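Dihydrodipicolinate synthase (Bacillus clausii KSM-K16, PDB 3E96) probably works as a 4-hydroxy-tetrahydrodipicolinate synthase, a Schiff-base lyase of the DapA family that condenses pyruvate with an aldehyde on the route to lysine. Local coordinates at residues I149-L154 / L173-K178; V246-L251 / T294-S299; E269-N274 / W300-P305. All coordinates share one frame; numbering follows the deposited sequence.

Interaction 1 of 3, residues I149-L154 / L173-K178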
loop_
_atom_site.group_PDB
_atom_site.type_symbol
_atom_site.label_atom_id
_atom_site.label_comp_id
_atom_site.label_asym_id
_atom_site.label_seq_id
_atom_site.Cartn_x
_atom_site.Cartn_y
_atom_site.Cartn_z
ATOM N N ILE B 149 12.068 8.880 -0.465
ATOM C CA ILE B 149 13.095 8.074 -1.115
ATOM C C ILE B 149 13.901 8.938 -2.086
ATOM O O ILE B 149 13.347 9.569 -2.983
ATOM C CB ILE B 149 12.467 6.878 -1.875
ATOM C CG1 ILE B 149 11.719 5.967 -0.892
ATOM C CG2 ILE B 149 13.554 6.094 -2.612
ATOM C CD1 ILE B 149 12.603 5.333 0.178
ATOM N N SER B 150 15.214 8.957 -1.892
ATOM C CA SER B 150 16.120 9.749 -2.721
ATOM C C SER B 150 16.053 9.467 -4.213
ATOM O O SER B 150 15.902 8.317 -4.637
ATOM C CB SER B 150 17.563 9.541 -2.257
ATOM O OG SER B 150 18.463 10.177 -3.145
ATOM N N ASP B 151 16.188 10.526 -5.010
ATOM C CA ASP B 151 16.180 10.392 -6.460
ATOM C C ASP B 151 17.410 9.611 -6.905
ATOM O O ASP B 151 17.493 9.164 -8.050
ATOM C CB ASP B 151 16.178 11.764 -7.135
ATOM C CG ASP B 151 14.889 12.520 -6.904
ATOM O OD1 ASP B 151 13.820 11.881 -6.966
ATOM O OD2 ASP B 151 14.942 13.744 -6.670
ATOM N N ARG B 152 18.370 9.457 -5.999
ATOM C CA ARG B 152 19.587 8.709 -6.306
ATOM C C ARG B 152 19.209 7.302 -6.775
ATOM O O ARG B 152 19.928 6.682 -7.563
ATOM C CB ARG B 152 20.485 8.625 -5.067
ATOM C CG ARG B 152 21.747 7.802 -5.264
ATOM C CD ARG B 152 22.640 8.396 -6.346
ATOM N NE ARG B 152 23.831 7.583 -6.571
ATOM C CZ ARG B 152 24.808 7.901 -7.413
ATOM N NH1 ARG B 152 24.741 9.025 -8.117
ATOM N NH2 ARG B 152 25.853 7.096 -7.552
ATOM N N VAL B 153 18.081 6.798 -6.278
ATOM C CA VAL B 153 17.599 5.477 -6.668
ATOM C C VAL B 153 17.415 5.404 -8.183
ATOM O O VAL B 153 17.752 4.399 -8.812
ATOM C CB VAL B 153 16.243 5.153 -5.991
ATOM C CG1 VAL B 153 15.669 3.860 -6.563
ATOM C CG2 VAL B 153 16.426 5.035 -4.487
ATOM N N LEU B 154 16.878 6.469 -8.771
ATOM C CA LEU B 154 16.652 6.505 -10.213
ATOM C C LEU B 154 17.977 6.608 -10.963
ATOM O O LEU B 154 18.162 5.984 -12.009
ATOM C CB LEU B 154 15.751 7.686 -10.585
ATOM C CG LEU B 154 14.317 7.630 -10.041
ATOM C CD1 LEU B 154 13.565 8.899 -10.443
ATOM C CD2 LEU B 154 13.609 6.397 -10.590
ATOM N N LEU B 173 9.034 20.041 -8.523
ATOM C CA LEU B 173 9.684 20.422 -9.773
ATOM C C LEU B 173 11.209 20.541 -9.716
ATOM O O LEU B 173 11.894 20.061 -10.620
ATOM C CB LEU B 173 9.049 21.705 -10.329
ATOM C CG LEU B 173 7.683 21.522 -11.018
ATOM C CD1 LEU B 173 7.830 20.635 -12.242
ATOM C CD2 LEU B 173 6.683 20.912 -10.059
ATOM N N PRO B 174 11.765 21.189 -8.676
ATOM C CA PRO B 174 13.231 21.279 -8.638
ATOM C C PRO B 174 13.855 19.886 -8.596
ATOM O O PRO B 174 14.868 19.636 -9.247
ATOM C CB PRO B 174 13.498 22.079 -7.362
ATOM C CG PRO B 174 12.310 23.001 -7.313
ATOM C CD PRO B 174 11.164 22.049 -7.639
ATOM N N ARG B 175 13.249 18.974 -7.835
ATOM C CA ARG B 175 13.766 17.609 -7.758
ATOM C C ARG B 175 13.700 16.932 -9.118
ATOM O O ARG B 175 14.666 16.310 -9.563
ATOM C CB ARG B 175 12.968 16.762 -6.764
ATOM C CG ARG B 175 13.408 16.883 -5.324
ATOM C CD ARG B 175 12.620 15.919 -4.436
ATOM N NE ARG B 175 12.980 14.512 -4.641
ATOM C CZ ARG B 175 12.628 13.533 -3.809
ATOM N NH1 ARG B 175 11.906 13.812 -2.729
ATOM N NH2 ARG B 175 13.021 12.285 -4.028
ATOM N N PHE B 176 12.549 17.043 -9.774
ATOM C CA PHE B 176 12.371 16.425 -11.078
ATOM C C PHE B 176 13.354 16.990 -12.103
ATOM O O PHE B 176 14.020 16.237 -12.815
ATOM C CB PHE B 176 10.928 16.616 -11.572
ATOM C CG PHE B 176 10.694 16.093 -12.963
ATOM C CD1 PHE B 176 10.816 14.734 -13.239
ATOM C CD2 PHE B 176 10.422 16.967 -14.008
ATOM C CE1 PHE B 176 10.677 14.258 -14.542
ATOM C CE2 PHE B 176 10.281 16.503 -15.312
ATOM C CZ PHE B 176 10.411 15.145 -15.581
ATOM N N ALA B 177 13.464 18.314 -12.169
ATOM C CA ALA B 177 14.375 18.938 -13.126
ATOM C C ALA B 177 15.820 18.483 -12.920
ATOM O O ALA B 177 16.565 18.296 -13.889
ATOM C CB ALA B 177 14.288 20.458 -13.023
ATOM N N LYS B 178 16.213 18.297 -11.665
ATOM C CA LYS B 178 17.572 17.874 -11.360
ATOM C C LYS B 178 17.844 16.407 -11.700
ATOM O O LYS B 178 18.891 16.086 -12.263
ATOM C CB LYS B 178 17.890 18.122 -9.881
ATOM C CG LYS B 178 19.321 17.776 -9.484
ATOM C CD LYS B 178 20.347 18.563 -10.299
ATOM C CE LYS B 178 21.770 18.100 -9.998
ATOM N NZ LYS B 178 22.782 18.857 -10.796
HETATM O O HOH W 1 16.699 15.306 -7.759
#
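With CG anti to the carbonyl carbon in both, Asp151 and Arg175, whose side chains start out toward the other segment, meet, and a bend of the arginine at chi3 (71°) turns its guanidinium flank to the carboxylate. The grip is side-on: NE of Arg175 reaches OD2 of Asp151 at 2.9 Å in a nearly straight bond, and NH2 of Arg175 meets OD1 of Asp151 at 3.1 Å. The two planes stand 58° apart, and both oxygens are approached from above the carboxylate plane. NH2 of Arg175 also donates to Ile149 O at 2.9 Å, and that oxygen lies near the guanidinium plane. Arginine suits the place because one flat group can serve a carboxylate and a backbone carbonyl together; its NH1 goes on to Pro147 O, while Asp151 OD1 also bonds the hydroxyl of Tyr168. A water donates both to Asp151 OD2 and to Arg175 O, bridging the side chain to the helix backbone. Ser150 OG caps Arg152 N at 2.9 Å, fixing the turn that carries Asp151. The loop entering helix 152-157 is thus clamped to helix 173-180, tying two successive outer helices of a TIM barrel at their N-terminal ends.

Interaction 2 of 3, residues V246-L251 / T294-S299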
loop_
_atom_site.group_PDB
_atom_site.type_symbol
_atom_site.label_atom_id
_atom_site.label_comp_id
_atom_site.label_asym_id
_atom_site.label_seq_id
_atom_site.Cartn_x
_atom_site.Cartn_y
_atom_site.Cartn_z
ATOM N N VAL B 246 -8.014 21.529 -15.004
ATOM C CA VAL B 246 -7.678 21.544 -13.579
ATOM C C VAL B 246 -8.808 21.264 -12.579
ATOM O O VAL B 246 -8.636 20.462 -11.658
ATOM C CB VAL B 246 -6.987 22.869 -13.179
ATOM C CG1 VAL B 246 -6.777 22.913 -11.666
ATOM C CG2 VAL B 246 -5.645 22.976 -13.879
ATOM N N PRO B 247 -9.968 21.918 -12.734
ATOM C CA PRO B 247 -11.063 21.671 -11.790
ATOM C C PRO B 247 -11.436 20.191 -11.668
ATOM O O PRO B 247 -11.748 19.709 -10.579
ATOM C CB PRO B 247 -12.202 22.519 -12.357
ATOM C CG PRO B 247 -11.471 23.673 -12.985
ATOM C CD PRO B 247 -10.328 22.978 -13.694
ATOM N N PHE B 248 -11.395 19.477 -12.787
ATOM C CA PHE B 248 -11.719 18.059 -12.798
ATOM C C PHE B 248 -10.673 17.284 -12.003
ATOM O O PHE B 248 -11.009 16.409 -11.199
ATOM C CB PHE B 248 -11.758 17.535 -14.236
ATOM C CG PHE B 248 -12.185 16.094 -14.349
ATOM C CD1 PHE B 248 -13.494 15.718 -14.064
ATOM C CD2 PHE B 248 -11.278 15.116 -14.745
ATOM C CE1 PHE B 248 -13.899 14.383 -14.175
ATOM C CE2 PHE B 248 -11.668 13.780 -14.861
ATOM C CZ PHE B 248 -12.981 13.415 -14.575
ATOM N N GLU B 249 -9.403 17.607 -12.231
ATOM C CA GLU B 249 -8.324 16.930 -11.525
ATOM C C GLU B 249 -8.359 17.239 -10.030
ATOM O O GLU B 249 -8.062 16.370 -9.207
ATOM C CB GLU B 249 -6.970 17.315 -12.133
ATOM C CG GLU B 249 -6.764 16.736 -13.534
ATOM C CD GLU B 249 -6.760 15.211 -13.534
ATOM O OE1 GLU B 249 -5.820 14.618 -12.967
ATOM O OE2 GLU B 249 -7.700 14.599 -14.090
ATOM N N ASP B 250 -8.733 18.466 -9.671
ATOM C CA ASP B 250 -8.812 18.817 -8.257
ATOM C C ASP B 250 -9.956 18.073 -7.577
ATOM O O ASP B 250 -9.844 17.681 -6.416
ATOM C CB ASP B 250 -8.988 20.327 -8.070
ATOM C CG ASP B 250 -7.721 21.095 -8.371
ATOM O OD1 ASP B 250 -6.623 20.509 -8.244
ATOM O OD2 ASP B 250 -7.818 22.291 -8.717
ATOM N N LEU B 251 -11.051 17.865 -8.303
ATOM C CA LEU B 251 -12.187 17.147 -7.741
ATOM C C LEU B 251 -11.801 15.684 -7.509
ATOM O O LEU B 251 -12.195 15.080 -6.510
ATOM C CB LEU B 251 -13.389 17.235 -8.680
ATOM C CG LEU B 251 -14.703 16.640 -8.170
ATOM C CD1 LEU B 251 -15.023 17.165 -6.776
ATOM C CD2 LEU B 251 -15.819 16.999 -9.148
ATOM N N THR B 294 -21.530 17.240 -11.634
ATOM C CA THR B 294 -22.556 17.725 -12.549
ATOM C C THR B 294 -22.212 19.130 -13.030
ATOM O O THR B 294 -22.203 19.400 -14.232
ATOM C CB THR B 294 -23.936 17.747 -11.857
ATOM O OG1 THR B 294 -24.323 16.407 -11.539
ATOM C CG2 THR B 294 -24.992 18.381 -12.764
ATOM N N GLU B 295 -21.908 20.021 -12.090
ATOM C CA GLU B 295 -21.576 21.399 -12.433
ATOM C C GLU B 295 -20.326 21.474 -13.302
ATOM O O GLU B 295 -20.196 22.367 -14.137
ATOM C CB GLU B 295 -21.373 22.230 -11.162
ATOM C CG GLU B 295 -22.508 22.086 -10.159
ATOM C CD GLU B 295 -22.351 22.990 -8.950
ATOM O OE1 GLU B 295 -21.203 23.194 -8.496
ATOM O OE2 GLU B 295 -23.380 23.486 -8.445
ATOM N N LEU B 296 -19.407 20.534 -13.109
ATOM C CA LEU B 296 -18.175 20.518 -13.889
ATOM C C LEU B 296 -18.466 20.096 -15.332
ATOM O O LEU B 296 -17.960 20.697 -16.284
ATOM C CB LEU B 296 -17.169 19.557 -13.252
ATOM C CG LEU B 296 -15.693 19.733 -13.606
ATOM C CD1 LEU B 296 -15.212 21.098 -13.140
ATOM C CD2 LEU B 296 -14.881 18.644 -12.927
ATOM N N LEU B 297 -19.282 19.060 -15.488
ATOM C CA LEU B 297 -19.640 18.573 -16.815
ATOM C C LEU B 297 -20.480 19.624 -17.527
ATOM O O LEU B 297 -20.403 19.779 -18.746
ATOM C CB LEU B 297 -20.415 17.256 -16.710
ATOM C CG LEU B 297 -19.610 16.058 -16.200
ATOM C CD1 LEU B 297 -20.499 14.830 -16.142
ATOM C CD2 LEU B 297 -18.412 15.812 -17.111
ATOM N N SER B 298 -21.279 20.348 -16.752
ATOM C CA SER B 298 -22.117 21.402 -17.302
ATOM C C SER B 298 -21.216 22.516 -17.838
ATOM O O SER B 298 -21.441 23.035 -18.931
ATOM C CB SER B 298 -23.046 21.950 -16.216
ATOM O OG SER B 298 -23.913 22.946 -16.732
ATOM N N SER B 299 -20.184 22.872 -17.077
ATOM C CA SER B 299 -19.270 23.926 -17.504
ATOM C C SER B 299 -18.507 23.505 -18.755
ATOM O O SER B 299 -18.155 24.348 -19.584
ATOM C CB SER B 299 -18.284 24.283 -16.385
ATOM O OG SER B 299 -17.282 23.290 -16.244
#
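Leu296 points its two methyls at CB of Pro247 and at the ring edge of Phe248, joining helices 235-252 and 287-299 in an antiparallel pair that belongs to the C-terminal helical region following the TIM barrel. The two short axes approach to 10.5 Å at an angle of 164° between their directions, a spacing that a branched leucine can span. With chi1 at -160°, CG of Leu296 lies opposite the amide nitrogen and the fork of the leucine faces the other helix: CD1 presses on CB of Pro247 at 3.4 Å, tighter than usual for two carbons, while CD2 turns to Phe248. The side chains of Leu296 and Phe248 cross at about a right angle. CD2 of Leu296 meets the edge of the Phe248 ring, near its plane, with CD1 of the ring 3.4 Å away. The aromatic side chain itself is buried, its ring also meeting that of Trp300 and packing on Val263 and Ala267 of helix 262-270. Pro247, lacking an N-H, suits the kinked turn of its helix and offers its CB to the leucine. Shortened to an alanine here, the leucine side chain would lack both methyls, which is likely to leave Pro247 CB and the Phe248 ring edge without their partners and a gap between the helices. Leu251 closes the contact more loosely, its CD2 lying 4.2 Å from CD2 of Leu296.

Interaction 3 of 3, residues E269-N274 / W300-P305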
loop_
_atom_site.group_PDB
_atom_site.type_symbol
_atom_site.label_atom_id
_atom_site.label_comp_id
_atom_site.label_asym_id
_atom_site.label_seq_id
_atom_site.Cartn_x
_atom_site.Cartn_y
_atom_site.Cartn_z
ATOM N N GLU B 269 -20.574 7.819 -16.203
ATOM C CA GLU B 269 -21.973 7.392 -16.177
ATOM C C GLU B 269 -22.912 8.547 -16.532
ATOM O O GLU B 269 -23.912 8.350 -17.236
ATOM C CB GLU B 269 -22.339 6.825 -14.801
ATOM C CG GLU B 269 -21.786 5.420 -14.514
ATOM C CD GLU B 269 -22.416 4.334 -15.374
ATOM O OE1 GLU B 269 -23.601 4.474 -15.752
ATOM O OE2 GLU B 269 -21.734 3.323 -15.657
ATOM N N MET B 270 -22.601 9.745 -16.047
ATOM C CA MET B 270 -23.423 10.910 -16.358
ATOM C C MET B 270 -23.373 11.204 -17.858
ATOM O O MET B 270 -24.332 11.724 -18.425
ATOM C CB MET B 270 -22.951 12.140 -15.579
ATOM C CG MET B 270 -23.487 12.224 -14.161
ATOM S SD MET B 270 -23.180 13.839 -13.400
ATOM C CE MET B 270 -24.334 14.840 -14.253
ATOM N N LEU B 271 -22.254 10.869 -18.496
ATOM C CA LEU B 271 -22.096 11.097 -19.931
ATOM C C LEU B 271 -22.541 9.868 -20.718
ATOM O O LEU B 271 -22.225 9.718 -21.905
ATOM C CB LEU B 271 -20.635 11.418 -20.260
ATOM C CG LEU B 271 -20.059 12.680 -19.614
ATOM C CD1 LEU B 271 -18.564 12.766 -19.922
ATOM C CD2 LEU B 271 -20.787 13.914 -20.131
ATOM N N ARG B 272 -23.273 8.994 -20.036
ATOM C CA ARG B 272 -23.794 7.764 -20.615
ATOM C C ARG B 272 -22.724 6.814 -21.132
ATOM O O ARG B 272 -22.932 6.094 -22.110
ATOM C CB ARG B 272 -24.805 8.088 -21.721
ATOM C CG ARG B 272 -26.065 8.749 -21.184
ATOM C CD ARG B 272 -26.996 9.214 -22.292
ATOM N NE ARG B 272 -28.150 9.925 -21.748
ATOM C CZ ARG B 272 -29.143 9.349 -21.074
ATOM N NH1 ARG B 272 -29.133 8.040 -20.859
ATOM N NH2 ARG B 272 -30.146 10.086 -20.609
ATOM N N GLN B 273 -21.571 6.822 -20.468
ATOM C CA GLN B 273 -20.473 5.928 -20.808
ATOM C C GLN B 273 -20.501 4.888 -19.687
ATOM O O GLN B 273 -20.709 5.236 -18.521
ATOM C CB GLN B 273 -19.142 6.688 -20.816
ATOM C CG GLN B 273 -19.120 7.879 -21.773
ATOM C CD GLN B 273 -17.799 8.637 -21.738
ATOM O OE1 GLN B 273 -17.044 8.539 -20.771
ATOM N NE2 GLN B 273 -17.527 9.410 -22.786
ATOM N N ASN B 274 -20.305 3.621 -20.033
ATOM C CA ASN B 274 -20.352 2.540 -19.051
ATOM C C ASN B 274 -19.101 2.403 -18.192
ATOM O O ASN B 274 -18.017 2.125 -18.697
ATOM C CB ASN B 274 -20.636 1.222 -19.766
ATOM C CG ASN B 274 -21.968 1.243 -20.494
ATOM O OD1 ASN B 274 -22.051 0.918 -21.681
ATOM N ND2 ASN B 274 -23.019 1.633 -19.781
ATOM N N TRP B 300 -18.246 22.207 -18.891
ATOM C CA TRP B 300 -17.545 21.694 -20.066
ATOM C C TRP B 300 -18.522 21.600 -21.233
ATOM O O TRP B 300 -18.149 21.196 -22.334
ATOM C CB TRP B 300 -16.971 20.297 -19.805
ATOM C CG TRP B 300 -15.606 20.279 -19.190
ATOM C CD1 TRP B 300 -14.690 21.288 -19.191
ATOM C CD2 TRP B 300 -14.972 19.161 -18.560
ATOM N NE1 TRP B 300 -13.519 20.868 -18.601
ATOM C CE2 TRP B 300 -13.665 19.565 -18.207
ATOM C CE3 TRP B 300 -15.380 17.854 -18.263
ATOM C CZ2 TRP B 300 -12.761 18.707 -17.571
ATOM C CZ3 TRP B 300 -14.479 16.999 -17.630
ATOM C CH2 TRP B 300 -13.184 17.433 -17.293
ATOM N N LYS B 301 -19.774 21.960 -20.970
ATOM C CA LYS B 301 -20.825 21.914 -21.976
ATOM C C LYS B 301 -20.976 20.511 -22.556
ATOM O O LYS B 301 -21.059 20.328 -23.773
ATOM C CB LYS B 301 -20.531 22.940 -23.074
ATOM C CG LYS B 301 -20.499 24.365 -22.529
ATOM C CD LYS B 301 -20.507 25.424 -23.620
ATOM C CE LYS B 301 -20.634 26.814 -23.008
ATOM N NZ LYS B 301 -20.761 27.884 -24.038
ATOM N N LEU B 302 -21.031 19.524 -21.662
ATOM C CA LEU B 302 -21.168 18.123 -22.051
ATOM C C LEU B 302 -22.511 17.494 -21.685
ATOM O O LEU B 302 -22.875 16.454 -22.230
ATOM C CB LEU B 302 -20.049 17.291 -21.419
ATOM C CG LEU B 302 -18.618 17.587 -21.866
ATOM C CD1 LEU B 302 -17.662 16.684 -21.105
ATOM C CD2 LEU B 302 -18.486 17.362 -23.364
ATOM N N LEU B 303 -23.242 18.106 -20.759
ATOM C CA LEU B 303 -24.538 17.567 -20.353
ATOM C C LEU B 303 -25.618 17.935 -21.360
ATOM O O LEU B 303 -25.588 19.017 -21.945
ATOM C CB LEU B 303 -24.928 18.099 -18.971
ATOM C CG LEU B 303 -24.041 17.648 -17.807
ATOM C CD1 LEU B 303 -24.533 18.275 -16.513
ATOM C CD2 LEU B 303 -24.062 16.128 -17.711
ATOM N N GLN B 304 -26.578 17.041 -21.565
ATOM C CA GLN B 304 -27.642 17.329 -22.516
ATOM C C GLN B 304 -28.599 18.364 -21.951
ATOM O O GLN B 304 -28.883 18.377 -20.755
ATOM C CB GLN B 304 -28.407 16.056 -22.889
ATOM C CG GLN B 304 -28.862 15.222 -21.715
ATOM C CD GLN B 304 -29.650 13.996 -22.146
ATOM O OE1 GLN B 304 -29.834 13.058 -21.371
ATOM N NE2 GLN B 304 -30.129 14.003 -23.386
ATOM N N PRO B 305 -29.091 19.266 -22.809
ATOM C CA PRO B 305 -30.023 20.315 -22.393
ATOM C C PRO B 305 -31.257 19.703 -21.739
ATOM O O PRO B 305 -31.712 18.633 -22.144
ATOM C CB PRO B 305 -30.351 21.017 -23.706
ATOM C CG PRO B 305 -29.076 20.875 -24.482
ATOM C CD PRO B 305 -28.720 19.429 -24.225
#
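A Schellman motif ends helix 262-270, and the residues around it meet the loop that follows the chain's last helix. Arg272, with positive phi, is its C-prime residue: its N bonds to Glu269 O at 2.9 Å, and Gln273 N reaches back into the last turn. Beside this turn Leu271 sends CD2 against CB of Leu302 at 3.7 Å, the two side chains meeting obliquely. Met270 bends at chi3 (73°), which swings its terminal methyl towards Leu303, and CE comes within 3.7 Å of CD2 of that leucine. The unbranched methionine can bend to lay its methyl there, and both residues also rest on Thr294 and Leu297 of helix 287-299. That helix closes with a Schellman motif of its own, Lys301 taking the positive phi, so the contact joins the end of one helix to the loop leaving another in the C-terminal helical part of this TIM-barrel protein. Arg272 stretches its chain from CG to NE and donates from NH2 to OE1 of Gln304 at 3.1 Å, an uncharged amide oxygen serving as acceptor. The bond is nearly straight (168°) and lies in the planes of both groups, although guanidinium and amide stand 85° apart.

Overall arrangement
Interaction 1 comes first along the chain and belongs to the barrel itself, between the helices that follow its fifth and sixth strands. Interactions 2 and 3 lie in the C-terminal helical region, with their segments alternating in sequence: 246-251, 269-274, 294-299, 300-305. Their centres are 12 Å apart, and they touch where Leu302 N lies 3.0 Å from Leu297 O, a probable hydrogen bond; helix 287-299 runs directly from one into the other. Together they bind helices 235-252, 262-270 and 287-299 into one unit. Interaction 1 stands apart, its centre 31 Å from that of interaction 2 and 40 Å from that of interaction 3, which lies across the chain's centre.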